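Local coordinates for C2 domain protein (Ramazzottius varieornatus, PDB 7DF2), which binds calcium ions through loops at one end of its C2 domain and is found specifically in tardigrades, at residues I64-I76 with N94-V108. Residues are numbered along the deposited sequence; the frame is centred on the assembly and turned at random. Where two conformers were deposited one is given.
Sequences IFDKCDPKIIAFI and NYITLVDANNTPDVV. With CA (calcium ion), chain E; CA (calcium ion), chain D.
The calcium-binding end of a C2 beta-sandwich and the antiparallel strand pair behind it make up this contact. One calcium ion joins the two segments: Asp66 OD1, the Lys67 carbonyl O and both carboxylate oxygens of Asp69 bind it from one segment and Asn103 OD1, 2.4 Å from the metal, from the other; a water and Asp63 complete the shell. Asp69 OD2 also reaches a second calcium at 2.3 Å, so this carboxylate bridges two ions, the second also bound by Asp63, Asp134, Lys135 and Asp136. With CG anti to its carbonyl carbon (chi1 -44°), the Asp69 carboxylate swings toward the other segment, and OD1 takes the Asn103 N-H on its anti lone pair, 2.7 Å from that N, which ties the carboxylate to the loop carrying the asparagine ligand. Next to the site, Thr104 OG1 lies against the Pro70 ring, 3.1 Å from CD. Strands 70-76 and 96-100 run antiparallel (146°) through a classic beta bulge: Leu98 and Val99 both face Ile72, whose carbonyl O accepts from Leu98 N at 2.9 Å and from Val99 N at 3.3 Å. Ile72 and Val99 lie side by side, their side chains both reaching Ile110 of strand 107-119. At the far end Ile73 crosses Tyr95 at about a right angle, CG1 to CD2 3.5 Å, while Phe75 CB sits over one face of the tyrosine ring, 3.8 Å from its centroid and 11° off the normal.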
# COMPACT_ATOMS: atom_id res chain seq x y z
N ILE A 64 22.62 1.54 -14.36
CA ILE A 64 23.93 0.91 -14.40
C ILE A 64 24.96 1.68 -13.57
O ILE A 64 25.76 1.07 -12.84
CB ILE A 64 24.40 0.74 -15.85
CG1 ILE A 64 23.46 -0.25 -16.56
CG2 ILE A 64 25.84 0.23 -15.85
CD1 ILE A 64 23.77 -0.44 -18.01
N PHE A 65 24.95 3.01 -13.65
CA PHE A 65 26.01 3.82 -13.05
C PHE A 65 25.56 4.66 -11.87
O PHE A 65 26.38 5.40 -11.32
CB PHE A 65 26.63 4.73 -14.12
CG PHE A 65 27.29 3.97 -15.22
CD1 PHE A 65 28.40 3.19 -14.96
CD2 PHE A 65 26.79 4.01 -16.51
CE1 PHE A 65 29.02 2.46 -15.97
CE2 PHE A 65 27.39 3.29 -17.53
CZ PHE A 65 28.51 2.51 -17.26
N ASP A 66 24.29 4.60 -11.48
CA ASP A 66 23.85 5.31 -10.29
C ASP A 66 22.68 4.55 -9.67
O ASP A 66 22.32 3.46 -10.13
CB ASP A 66 23.52 6.77 -10.62
CG ASP A 66 22.72 6.91 -11.91
OD1 ASP A 66 21.57 6.44 -11.96
OD2 ASP A 66 23.26 7.48 -12.89
N LYS A 67 22.12 5.11 -8.61
CA LYS A 67 21.15 4.39 -7.78
C LYS A 67 19.73 4.53 -8.32
O LYS A 67 19.46 5.24 -9.30
CB LYS A 67 21.23 4.88 -6.34
CG LYS A 67 22.55 4.53 -5.65
CD LYS A 67 22.51 4.88 -4.18
CE LYS A 67 23.72 5.69 -3.74
NZ LYS A 67 23.33 6.86 -2.90
N CYS A 68 18.79 3.82 -7.69
CA CYS A 68 17.41 3.86 -8.15
C CYS A 68 16.83 5.26 -7.94
O CYS A 68 17.24 6.00 -7.04
CB CYS A 68 16.53 2.84 -7.42
SG CYS A 68 17.02 1.07 -7.49
N ASP A 69 15.86 5.61 -8.78
CA ASP A 69 15.16 6.90 -8.74
C ASP A 69 13.69 6.62 -8.47
O ASP A 69 12.85 6.68 -9.38
CB ASP A 69 15.36 7.67 -10.03
CG ASP A 69 16.78 7.61 -10.49
OD1 ASP A 69 17.64 8.02 -9.69
OD2 ASP A 69 17.04 7.09 -11.60
N PRO A 70 13.35 6.29 -7.22
CA PRO A 70 12.05 5.66 -6.96
C PRO A 70 10.90 6.65 -6.99
O PRO A 70 10.98 7.76 -6.44
CB PRO A 70 12.23 5.06 -5.56
CG PRO A 70 13.24 5.94 -4.92
CD PRO A 70 14.18 6.35 -6.01
N LYS A 71 9.84 6.26 -7.68
CA LYS A 71 8.52 6.84 -7.50
C LYS A 71 7.68 5.75 -6.86
O LYS A 71 7.53 4.66 -7.44
CB LYS A 71 7.91 7.31 -8.82
CG LYS A 71 6.50 7.93 -8.64
CD LYS A 71 5.99 8.54 -9.96
CE LYS A 71 4.58 9.11 -9.79
NZ LYS A 71 4.05 9.70 -11.05
N ILE A 72 7.17 6.02 -5.66
CA ILE A 72 6.48 5.01 -4.87
C ILE A 72 5.07 5.50 -4.61
O ILE A 72 4.88 6.61 -4.10
CB ILE A 72 7.24 4.74 -3.55
CG1 ILE A 72 8.65 4.25 -3.86
CG2 ILE A 72 6.48 3.71 -2.70
CD1 ILE A 72 9.58 4.13 -2.64
N ILE A 73 4.08 4.69 -4.96
CA ILE A 73 2.68 5.08 -4.87
C ILE A 73 1.92 4.01 -4.09
O ILE A 73 2.31 2.84 -4.07
CB ILE A 73 2.04 5.29 -6.26
CG1 ILE A 73 1.97 3.97 -7.02
CG2 ILE A 73 2.86 6.31 -7.07
CD1 ILE A 73 1.42 4.12 -8.44
N ALA A 74 0.84 4.42 -3.42
CA ALA A 74 0.12 3.53 -2.51
C ALA A 74 -1.38 3.75 -2.60
O ALA A 74 -1.86 4.82 -2.97
CB ALA A 74 0.57 3.74 -1.05
N PHE A 75 -2.12 2.70 -2.23
CA PHE A 75 -3.58 2.73 -2.27
C PHE A 75 -4.12 1.70 -1.29
O PHE A 75 -3.57 0.60 -1.19
CB PHE A 75 -4.08 2.46 -3.69
CG PHE A 75 -5.55 2.70 -3.88
CD1 PHE A 75 -6.04 3.98 -4.11
CD2 PHE A 75 -6.45 1.64 -3.85
CE1 PHE A 75 -7.40 4.20 -4.30
CE2 PHE A 75 -7.80 1.85 -4.04
CZ PHE A 75 -8.27 3.13 -4.26
N ILE A 76 -5.20 2.04 -0.58
CA ILE A 76 -5.92 1.08 0.25
C ILE A 76 -7.08 0.55 -0.59
O ILE A 76 -8.02 1.29 -0.90
CB ILE A 76 -6.44 1.74 1.55
CG1 ILE A 76 -5.29 2.25 2.41
CG2 ILE A 76 -7.30 0.76 2.32
CD1 ILE A 76 -5.73 3.27 3.50
N ASN A 94 -4.85 6.40 -9.77
CA ASN A 94 -5.63 6.68 -8.57
C ASN A 94 -4.85 6.45 -7.28
O ASN A 94 -5.36 6.77 -6.20
CB ASN A 94 -6.90 5.83 -8.56
CG ASN A 94 -7.79 6.12 -9.76
OD1 ASN A 94 -8.47 5.23 -10.27
ND2 ASN A 94 -7.76 7.36 -10.24
N TYR A 95 -3.65 5.89 -7.36
CA TYR A 95 -2.83 5.74 -6.17
C TYR A 95 -2.36 7.11 -5.68
O TYR A 95 -2.36 8.10 -6.41
CB TYR A 95 -1.60 4.87 -6.44
CG TYR A 95 -1.82 3.38 -6.61
CD1 TYR A 95 -2.78 2.88 -7.49
CD2 TYR A 95 -1.01 2.47 -5.93
CE1 TYR A 95 -2.94 1.49 -7.66
CE2 TYR A 95 -1.17 1.10 -6.09
CZ TYR A 95 -2.13 0.62 -6.96
OH TYR A 95 -2.26 -0.74 -7.09
N ILE A 96 -1.92 7.15 -4.42
CA ILE A 96 -1.35 8.35 -3.82
C ILE A 96 0.17 8.28 -3.93
O ILE A 96 0.77 7.29 -3.49
CB ILE A 96 -1.78 8.49 -2.35
CG1 ILE A 96 -3.30 8.36 -2.21
CG2 ILE A 96 -1.21 9.78 -1.74
CD1 ILE A 96 -4.07 9.35 -3.03
N THR A 97 0.81 9.32 -4.46
CA THR A 97 2.27 9.35 -4.55
C THR A 97 2.86 9.69 -3.18
O THR A 97 2.53 10.73 -2.59
CB THR A 97 2.74 10.36 -5.60
OG1 THR A 97 2.19 10.03 -6.87
CG2 THR A 97 4.26 10.32 -5.74
N LEU A 98 3.72 8.81 -2.67
CA LEU A 98 4.40 9.01 -1.40
C LEU A 98 5.83 9.49 -1.54
O LEU A 98 6.29 10.30 -0.73
CB LEU A 98 4.40 7.71 -0.59
CG LEU A 98 3.05 7.02 -0.41
CD1 LEU A 98 3.22 5.77 0.44
CD2 LEU A 98 2.04 7.96 0.21
N VAL A 99 6.55 8.99 -2.55
CA VAL A 99 7.95 9.31 -2.78
C VAL A 99 8.13 9.56 -4.27
O VAL A 99 7.60 8.81 -5.10
CB VAL A 99 8.88 8.18 -2.31
CG1 VAL A 99 10.34 8.52 -2.61
CG2 VAL A 99 8.65 7.88 -0.82
N ASP A 100 8.88 10.61 -4.62
CA ASP A 100 9.26 10.83 -6.02
C ASP A 100 10.66 11.42 -6.00
O ASP A 100 10.83 12.65 -5.95
CB ASP A 100 8.26 11.74 -6.72
CG ASP A 100 8.42 11.72 -8.23
OD1 ASP A 100 9.48 11.26 -8.68
OD2 ASP A 100 7.50 12.16 -8.95
N ALA A 101 11.67 10.55 -6.03
CA ALA A 101 13.02 10.94 -5.66
C ALA A 101 14.04 10.39 -6.64
O ALA A 101 13.74 9.55 -7.50
CB ALA A 101 13.37 10.47 -4.24
N ASN A 102 15.29 10.84 -6.46
CA ASN A 102 16.37 10.50 -7.37
C ASN A 102 17.59 9.98 -6.61
O ASN A 102 17.97 10.54 -5.58
CB ASN A 102 16.77 11.71 -8.23
CG ASN A 102 15.67 12.11 -9.19
OD1 ASN A 102 15.35 11.37 -10.13
ND2 ASN A 102 15.08 13.28 -8.97
N ASN A 103 18.17 8.91 -7.15
CA ASN A 103 19.41 8.29 -6.67
C ASN A 103 19.39 8.10 -5.15
O ASN A 103 20.24 8.60 -4.42
CB ASN A 103 20.62 9.10 -7.14
CG ASN A 103 20.73 9.09 -8.65
OD1 ASN A 103 20.66 8.04 -9.27
ND2 ASN A 103 20.87 10.27 -9.26
N THR A 104 18.41 7.33 -4.70
CA THR A 104 18.22 7.10 -3.27
C THR A 104 19.00 5.87 -2.82
O THR A 104 19.37 5.03 -3.64
CB THR A 104 16.74 6.92 -2.96
OG1 THR A 104 16.24 5.80 -3.70
CG2 THR A 104 15.93 8.16 -3.33
N PRO A 105 19.26 5.74 -1.52
CA PRO A 105 19.81 4.48 -1.01
C PRO A 105 18.87 3.32 -1.32
O PRO A 105 17.68 3.51 -1.58
CB PRO A 105 19.91 4.71 0.51
CG PRO A 105 19.92 6.19 0.66
CD PRO A 105 19.07 6.73 -0.45
N ASP A 106 19.42 2.11 -1.30
CA ASP A 106 18.62 0.93 -1.61
C ASP A 106 17.45 0.78 -0.65
O ASP A 106 16.37 0.32 -1.04
CB ASP A 106 19.48 -0.32 -1.58
CG ASP A 106 20.45 -0.39 -2.74
OD1 ASP A 106 20.39 0.48 -3.64
OD2 ASP A 106 21.28 -1.33 -2.74
N VAL A 107 17.65 1.13 0.62
CA VAL A 107 16.56 1.15 1.60
C VAL A 107 16.08 2.59 1.70
O VAL A 107 16.82 3.48 2.14
CB VAL A 107 17.00 0.62 2.97
CG1 VAL A 107 15.85 0.77 3.98
CG2 VAL A 107 17.41 -0.83 2.86
N VAL A 108 14.84 2.82 1.28
CA VAL A 108 14.24 4.14 1.25
C VAL A 108 13.37 4.28 2.50
O VAL A 108 12.37 3.57 2.63
CB VAL A 108 13.40 4.36 -0.02
CG1 VAL A 108 12.84 5.77 -0.05
CG2 VAL A 108 14.21 4.05 -1.29
CA CA E . 19.52 6.86 -10.96
CA CA D . 16.56 5.50 -13.24
O HOH W 1 19.01 2.58 -4.93
O HOH W 2 4.93 12.43 -9.56
O HOH W 3 17.70 7.06 -14.69
O HOH W 4 19.61 8.92 -12.29